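Local coordinates for fucolectin-related protein (Streptococcus pneumoniae, PDB 2WMF), which is the catalytic module of a family 98 glycoside hydrolase that probably cleaves host carbohydrates of the blood-group antigen type, at residues A[200-214]-A[233-246]. Sequence-based numbering, arbitrary orientation.
Sequences SQKYHKNLVLATKNT and GLCDNWGSSTDTWK
Asp243 and Thr214 meet at the C-terminal end of two neighbouring parallel strands, where Thr214 OG1 donates to Asp243 OD2 over 2.5 Å, using the anti lone pair of that oxygen. The carboxylate is shared: OD1, met from above its plane, accepts from Trp245 N and caps the start of the following helix. With CG anti to the backbone N (chi1 -175°), the extended Lys212 chain runs past Ser241, its CG 4.1 Å from Ser241 CB, and turns only at its last torsion. Lys212 NZ then donates to Thr214 OG1, forms a salt bridge with Asp243 OD2 at 3.6 Å, shares a water with that oxygen and reaches Glu150. Lys246 folds back through bends at chi3 and chi4 to cross the Asn213 amide, so that Lys246 NZ approaches Asn213 OD1 from above the amide plane at 2.9 Å while also holding Asp243 O. Glu278 ties this pair together, taking Asn213 ND2 on one carboxylate oxygen and Lys246 NZ on the other.

Between the strands, Leu209 O accepts from Gly239 N, Thr211 N donates to Gly239 O, and Ser241 N closes on Thr211 O at 2.8 Å. Ala210 CB lies 3.3 Å from Gly239 O, packed against the carbonyl of the neighbouring strand. At the opposite end, Cys235 SG packs against CB, CG and CD1 of Leu209, each at 4.0 Å, and Asp236 N donates to His204 O from the face opposite to that used by Leu207 N.

Strands 207-212 and 237-243, linked through helix 219-231 in a beta-alpha-beta unit, are the sixth and seventh strands of the (beta/alpha)8, or TIM, barrel; strand 176-180 flanks the former, and helix 272-283 packs against Ser240 and Thr242 of the latter.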
loop_
_atom_site.group_PDB
_atom_site.type_symbol
_atom_site.label_atom_id
_atom_site.label_comp_id
_atom_site.label_asym_id
_atom_site.label_seq_id
_atom_site.Cartn_x
_atom_site.Cartn_y
_atom_site.Cartn_z
ATOM N N SER A 200 -9.355 20.526 -6.389
ATOM C CA SER A 200 -9.541 19.524 -5.326
ATOM C C SER A 200 -10.796 19.809 -4.481
ATOM O O SER A 200 -11.576 18.915 -4.141
ATOM C CB SER A 200 -8.297 19.415 -4.437
ATOM O OG SER A 200 -7.197 18.950 -5.217
ATOM N N GLN A 201 -10.993 21.068 -4.157
ATOM C CA GLN A 201 -12.152 21.467 -3.388
ATOM C C GLN A 201 -13.462 21.206 -4.154
ATOM O O GLN A 201 -14.510 20.869 -3.540
ATOM C CB GLN A 201 -12.051 22.949 -3.046
ATOM C CG GLN A 201 -11.012 23.261 -2.016
ATOM C CD GLN A 201 -10.894 24.743 -1.759
ATOM O OE1 GLN A 201 -10.332 25.501 -2.575
ATOM N NE2 GLN A 201 -11.371 25.159 -0.635
ATOM N N LYS A 202 -13.432 21.354 -5.472
ATOM C CA LYS A 202 -14.647 21.137 -6.287
ATOM C C LYS A 202 -14.879 19.652 -6.567
ATOM O O LYS A 202 -16.004 19.143 -6.488
ATOM C CB LYS A 202 -14.545 21.845 -7.646
ATOM C CG LYS A 202 -14.574 23.357 -7.670
ATOM C CD LYS A 202 -14.371 23.801 -9.113
ATOM C CE LYS A 202 -14.750 25.261 -9.354
ATOM N NZ LYS A 202 -13.635 26.042 -10.029
ATOM N N TYR A 203 -13.796 18.947 -6.905
ATOM C CA TYR A 203 -13.900 17.628 -7.525
ATOM C C TYR A 203 -13.298 16.533 -6.664
ATOM O O TYR A 203 -12.900 15.493 -7.191
ATOM C CB TYR A 203 -13.236 17.639 -8.914
ATOM C CG TYR A 203 -13.769 18.705 -9.846
ATOM C CD1 TYR A 203 -15.133 18.792 -10.122
ATOM C CD2 TYR A 203 -12.907 19.633 -10.449
ATOM C CE1 TYR A 203 -15.631 19.778 -10.984
ATOM C CE2 TYR A 203 -13.402 20.620 -11.284
ATOM C CZ TYR A 203 -14.754 20.682 -11.553
ATOM O OH TYR A 203 -15.235 21.681 -12.414
ATOM N N HIS A 204 -13.257 16.779 -5.357
ATOM C CA HIS A 204 -12.738 15.802 -4.381
ATOM C C HIS A 204 -13.355 14.388 -4.594
ATOM O O HIS A 204 -12.676 13.380 -4.413
ATOM C CB HIS A 204 -12.926 16.302 -2.941
ATOM C CG HIS A 204 -14.355 16.584 -2.568
ATOM N ND1 HIS A 204 -14.948 17.826 -2.692
ATOM C CD2 HIS A 204 -15.311 15.763 -2.079
ATOM C CE1 HIS A 204 -16.217 17.737 -2.297
ATOM N NE2 HIS A 204 -16.458 16.499 -1.928
ATOM N N LYS A 205 -14.653 14.296 -4.955
ATOM C CA LYS A 205 -15.267 12.976 -5.223
ATOM C C LYS A 205 -14.473 12.132 -6.231
ATOM O O LYS A 205 -14.404 10.895 -6.105
ATOM C CB LYS A 205 -16.726 13.125 -5.708
ATOM C CG LYS A 205 -17.457 11.832 -5.658
ATOM C CD LYS A 205 -18.950 11.862 -5.883
ATOM C CE LYS A 205 -19.479 10.379 -5.566
ATOM N NZ LYS A 205 -19.475 9.744 -4.128
ATOM N N ASN A 206 -13.893 12.790 -7.228
ATOM C CA ASN A 206 -13.254 12.113 -8.371
ATOM C C ASN A 206 -11.747 12.003 -8.235
ATOM O O ASN A 206 -11.097 11.494 -9.137
ATOM C CB ASN A 206 -13.568 12.877 -9.656
ATOM C CG ASN A 206 -15.066 13.039 -9.879
ATOM O OD1 ASN A 206 -15.727 12.197 -10.520
ATOM N ND2 ASN A 206 -15.595 14.127 -9.382
ATOM N N LEU A 207 -11.213 12.437 -7.089
ATOM C CA LEU A 207 -9.756 12.513 -6.907
ATOM C C LEU A 207 -9.287 11.452 -5.902
ATOM O O LEU A 207 -9.864 11.317 -4.841
ATOM C CB LEU A 207 -9.343 13.882 -6.381
ATOM C CG LEU A 207 -7.851 14.207 -6.196
ATOM C CD1 LEU A 207 -7.056 13.965 -7.527
ATOM C CD2 LEU A 207 -7.646 15.623 -5.629
ATOM N N VAL A 208 -8.214 10.759 -6.246
ATOM C CA VAL A 208 -7.490 9.884 -5.324
ATOM C C VAL A 208 -6.040 10.370 -5.273
ATOM O O VAL A 208 -5.390 10.453 -6.332
ATOM C CB VAL A 208 -7.470 8.430 -5.795
ATOM C CG1 VAL A 208 -6.735 7.573 -4.759
ATOM C CG2 VAL A 208 -8.927 7.933 -6.088
ATOM N N LEU A 209 -5.555 10.724 -4.077
ATOM C CA LEU A 209 -4.152 11.107 -3.888
ATOM C C LEU A 209 -3.478 9.903 -3.199
ATOM O O LEU A 209 -4.051 9.267 -2.304
ATOM C CB LEU A 209 -4.037 12.406 -3.090
ATOM C CG LEU A 209 -4.641 13.652 -3.786
ATOM C CD1 LEU A 209 -4.573 14.932 -2.896
ATOM C CD2 LEU A 209 -4.040 13.810 -5.200
ATOM N N ALA A 210 -2.278 9.566 -3.638
ATOM C CA ALA A 210 -1.644 8.316 -3.209
ATOM C C ALA A 210 -0.133 8.401 -3.138
ATOM O O ALA A 210 0.503 9.139 -3.875
ATOM C CB ALA A 210 -2.097 7.133 -4.139
ATOM N N THR A 211 0.427 7.597 -2.250
ATOM C CA THR A 211 1.846 7.617 -2.046
ATOM C C THR A 211 2.573 6.802 -3.139
ATOM O O THR A 211 1.977 6.066 -3.920
ATOM C CB THR A 211 2.204 7.027 -0.637
ATOM O OG1 THR A 211 1.967 5.606 -0.654
ATOM C CG2 THR A 211 1.367 7.684 0.500
ATOM N N LYS A 212 3.882 6.920 -3.155
ATOM C CA LYS A 212 4.745 6.081 -4.009
ATOM C C LYS A 212 6.167 6.075 -3.438
ATOM O O LYS A 212 7.013 6.915 -3.801
ATOM C CB LYS A 212 4.767 6.578 -5.445
ATOM C CG LYS A 212 5.575 5.658 -6.408
ATOM C CD LYS A 212 5.532 6.076 -7.879
ATOM C CE LYS A 212 6.069 4.925 -8.759
ATOM N NZ LYS A 212 7.560 4.893 -8.730
ATOM N N ASN A 213 6.422 5.095 -2.569
ATOM C CA ASN A 213 7.600 5.123 -1.680
ATOM C C ASN A 213 8.943 4.625 -2.245
ATOM O O ASN A 213 9.903 4.386 -1.496
ATOM C CB ASN A 213 7.251 4.515 -0.327
ATOM C CG ASN A 213 6.899 3.074 -0.377
ATOM O OD1 ASN A 213 6.989 2.413 -1.426
ATOM N ND2 ASN A 213 6.469 2.544 0.792
ATOM N N THR A 214 9.021 4.595 -3.557
ATOM C CA THR A 214 10.246 4.335 -4.316
ATOM C C THR A 214 11.509 5.094 -3.844
ATOM O O THR A 214 12.578 4.461 -3.773
ATOM C CB THR A 214 10.007 4.713 -5.812
ATOM O OG1 THR A 214 8.701 4.265 -6.241
ATOM C CG2 THR A 214 11.091 4.122 -6.736
ATOM N N GLY A 233 -10.873 16.840 3.323
ATOM C CA GLY A 233 -11.916 16.917 2.299
ATOM C C GLY A 233 -11.438 17.263 0.914
ATOM O O GLY A 233 -12.249 17.623 0.043
ATOM N N LEU A 234 -10.139 17.182 0.663
ATOM C CA LEU A 234 -9.577 17.509 -0.653
ATOM C C LEU A 234 -9.579 16.343 -1.658
ATOM O O LEU A 234 -9.424 16.565 -2.842
ATOM C CB LEU A 234 -8.164 18.069 -0.469
ATOM C CG LEU A 234 -8.073 19.381 0.322
ATOM C CD1 LEU A 234 -6.616 19.779 0.617
ATOM C CD2 LEU A 234 -8.821 20.531 -0.388
ATOM N N CYS A 235 -9.747 15.103 -1.179
ATOM C CA CYS A 235 -9.899 13.936 -2.049
ATOM C C CYS A 235 -10.759 12.921 -1.269
ATOM O O CYS A 235 -10.670 12.811 -0.039
ATOM C CB CYS A 235 -8.534 13.354 -2.444
ATOM S SG CYS A 235 -7.444 12.849 -1.053
ATOM N N ASP A 236 -11.623 12.195 -1.960
ATOM C CA ASP A 236 -12.542 11.304 -1.212
ATOM C C ASP A 236 -11.922 9.959 -0.827
ATOM O O ASP A 236 -12.508 9.182 -0.055
ATOM C CB ASP A 236 -13.844 11.095 -1.986
ATOM C CG ASP A 236 -14.849 12.224 -1.791
ATOM O OD1 ASP A 236 -14.429 13.316 -1.373
ATOM O OD2 ASP A 236 -16.059 11.987 -2.084
ATOM N N ASN A 237 -10.780 9.668 -1.435
ATOM C CA ASN A 237 -10.045 8.432 -1.185
ATOM C C ASN A 237 -8.566 8.735 -1.270
ATOM O O ASN A 237 -8.139 9.630 -2.021
ATOM C CB ASN A 237 -10.407 7.363 -2.237
ATOM C CG ASN A 237 -11.839 6.902 -2.101
ATOM O OD1 ASN A 237 -12.151 6.086 -1.226
ATOM N ND2 ASN A 237 -12.752 7.446 -2.958
ATOM N N TRP A 238 -7.794 8.004 -0.484
ATOM C CA TRP A 238 -6.339 7.998 -0.647
ATOM C C TRP A 238 -5.820 6.564 -0.745
ATOM O O TRP A 238 -6.509 5.601 -0.371
ATOM C CB TRP A 238 -5.612 8.767 0.474
ATOM C CG TRP A 238 -5.513 8.103 1.829
ATOM C CD1 TRP A 238 -6.464 8.071 2.804
ATOM C CD2 TRP A 238 -4.348 7.481 2.393
ATOM N NE1 TRP A 238 -5.975 7.442 3.934
ATOM C CE2 TRP A 238 -4.687 7.032 3.682
ATOM C CE3 TRP A 238 -3.060 7.235 1.918
ATOM C CZ2 TRP A 238 -3.767 6.391 4.521
ATOM C CZ3 TRP A 238 -2.175 6.571 2.742
ATOM C CH2 TRP A 238 -2.527 6.167 4.035
ATOM N N GLY A 239 -4.557 6.434 -1.134
ATOM C CA GLY A 239 -3.936 5.127 -1.112
ATOM C C GLY A 239 -2.460 5.163 -1.423
ATOM O O GLY A 239 -1.775 6.127 -1.046
ATOM N N SER A 240 -1.991 4.101 -2.084
ATOM C CA SER A 240 -0.560 3.863 -2.282
ATOM C C SER A 240 -0.243 3.134 -3.547
ATOM O O SER A 240 -1.019 2.289 -4.012
ATOM C CB SER A 240 -0.043 2.979 -1.119
ATOM O OG SER A 240 -0.884 1.816 -0.945
ATOM N N SER A 241 0.950 3.442 -4.085
ATOM C CA SER A 241 1.658 2.524 -4.969
ATOM C C SER A 241 2.801 1.967 -4.132
ATOM O O SER A 241 3.731 2.679 -3.778
ATOM C CB SER A 241 2.252 3.204 -6.196
ATOM O OG SER A 241 3.118 2.314 -6.880
ATOM N N THR A 242 2.704 0.694 -3.811
ATOM C CA THR A 242 3.687 -0.024 -2.987
ATOM C C THR A 242 4.747 -0.551 -3.962
ATOM O O THR A 242 4.440 -1.426 -4.783
ATOM C CB THR A 242 3.029 -1.208 -2.224
ATOM O OG1 THR A 242 2.127 -0.716 -1.236
ATOM C CG2 THR A 242 4.070 -2.081 -1.554
ATOM N N ASP A 243 5.979 -0.023 -3.862
ATOM C CA ASP A 243 6.980 -0.259 -4.913
ATOM C C ASP A 243 8.166 -1.067 -4.398
ATOM O O ASP A 243 8.959 -0.561 -3.603
ATOM C CB ASP A 243 7.446 1.065 -5.532
ATOM C CG ASP A 243 8.388 0.876 -6.710
ATOM O OD1 ASP A 243 8.589 -0.280 -7.137
ATOM O OD2 ASP A 243 8.860 1.926 -7.213
ATOM N N THR A 244 8.308 -2.280 -4.908
ATOM C CA THR A 244 9.403 -3.187 -4.459
ATOM C C THR A 244 10.777 -2.751 -5.028
ATOM O O THR A 244 11.806 -3.257 -4.585
ATOM C CB THR A 244 9.137 -4.642 -4.797
ATOM O OG1 THR A 244 9.051 -4.799 -6.209
ATOM C CG2 THR A 244 7.805 -5.153 -4.103
ATOM N N TRP A 245 10.775 -1.792 -5.966
ATOM C CA TRP A 245 12.029 -1.130 -6.369
ATOM C C TRP A 245 12.708 -0.462 -5.164
ATOM O O TRP A 245 13.917 -0.189 -5.205
ATOM C CB TRP A 245 11.805 -0.087 -7.477
ATOM C CG TRP A 245 11.756 -0.594 -8.885
ATOM C CD1 TRP A 245 10.651 -0.791 -9.664
ATOM C CD2 TRP A 245 12.885 -0.897 -9.714
ATOM N NE1 TRP A 245 11.017 -1.221 -10.909
ATOM C CE2 TRP A 245 12.383 -1.264 -10.989
ATOM C CE3 TRP A 245 14.258 -0.876 -9.517
ATOM C CZ2 TRP A 245 13.218 -1.663 -12.049
ATOM C CZ3 TRP A 245 15.099 -1.248 -10.584
ATOM C CH2 TRP A 245 14.558 -1.651 -11.825
ATOM N N LYS A 246 11.960 -0.178 -4.088
ATOM C CA LYS A 246 12.627 0.340 -2.854
ATOM C C LYS A 246 13.788 -0.590 -2.426
ATOM O O LYS A 246 14.818 -0.111 -1.865
ATOM C CB LYS A 246 11.644 0.570 -1.711
ATOM C CG LYS A 246 11.140 -0.685 -0.970
ATOM C CD LYS A 246 10.337 -0.342 0.275
ATOM C CE LYS A 246 9.096 0.474 -0.009
ATOM N NZ LYS A 246 8.101 -0.174 -0.915
HETATM O O HOH W 1 -18.026 13.558 -1.607
HETATM O O HOH W 2 -12.114 9.660 -4.839
HETATM O O HOH W 3 -16.880 9.618 -2.745
HETATM O O HOH W 4 4.013 3.746 -1.253
HETATM O O HOH W 5 9.014 2.613 -9.768
#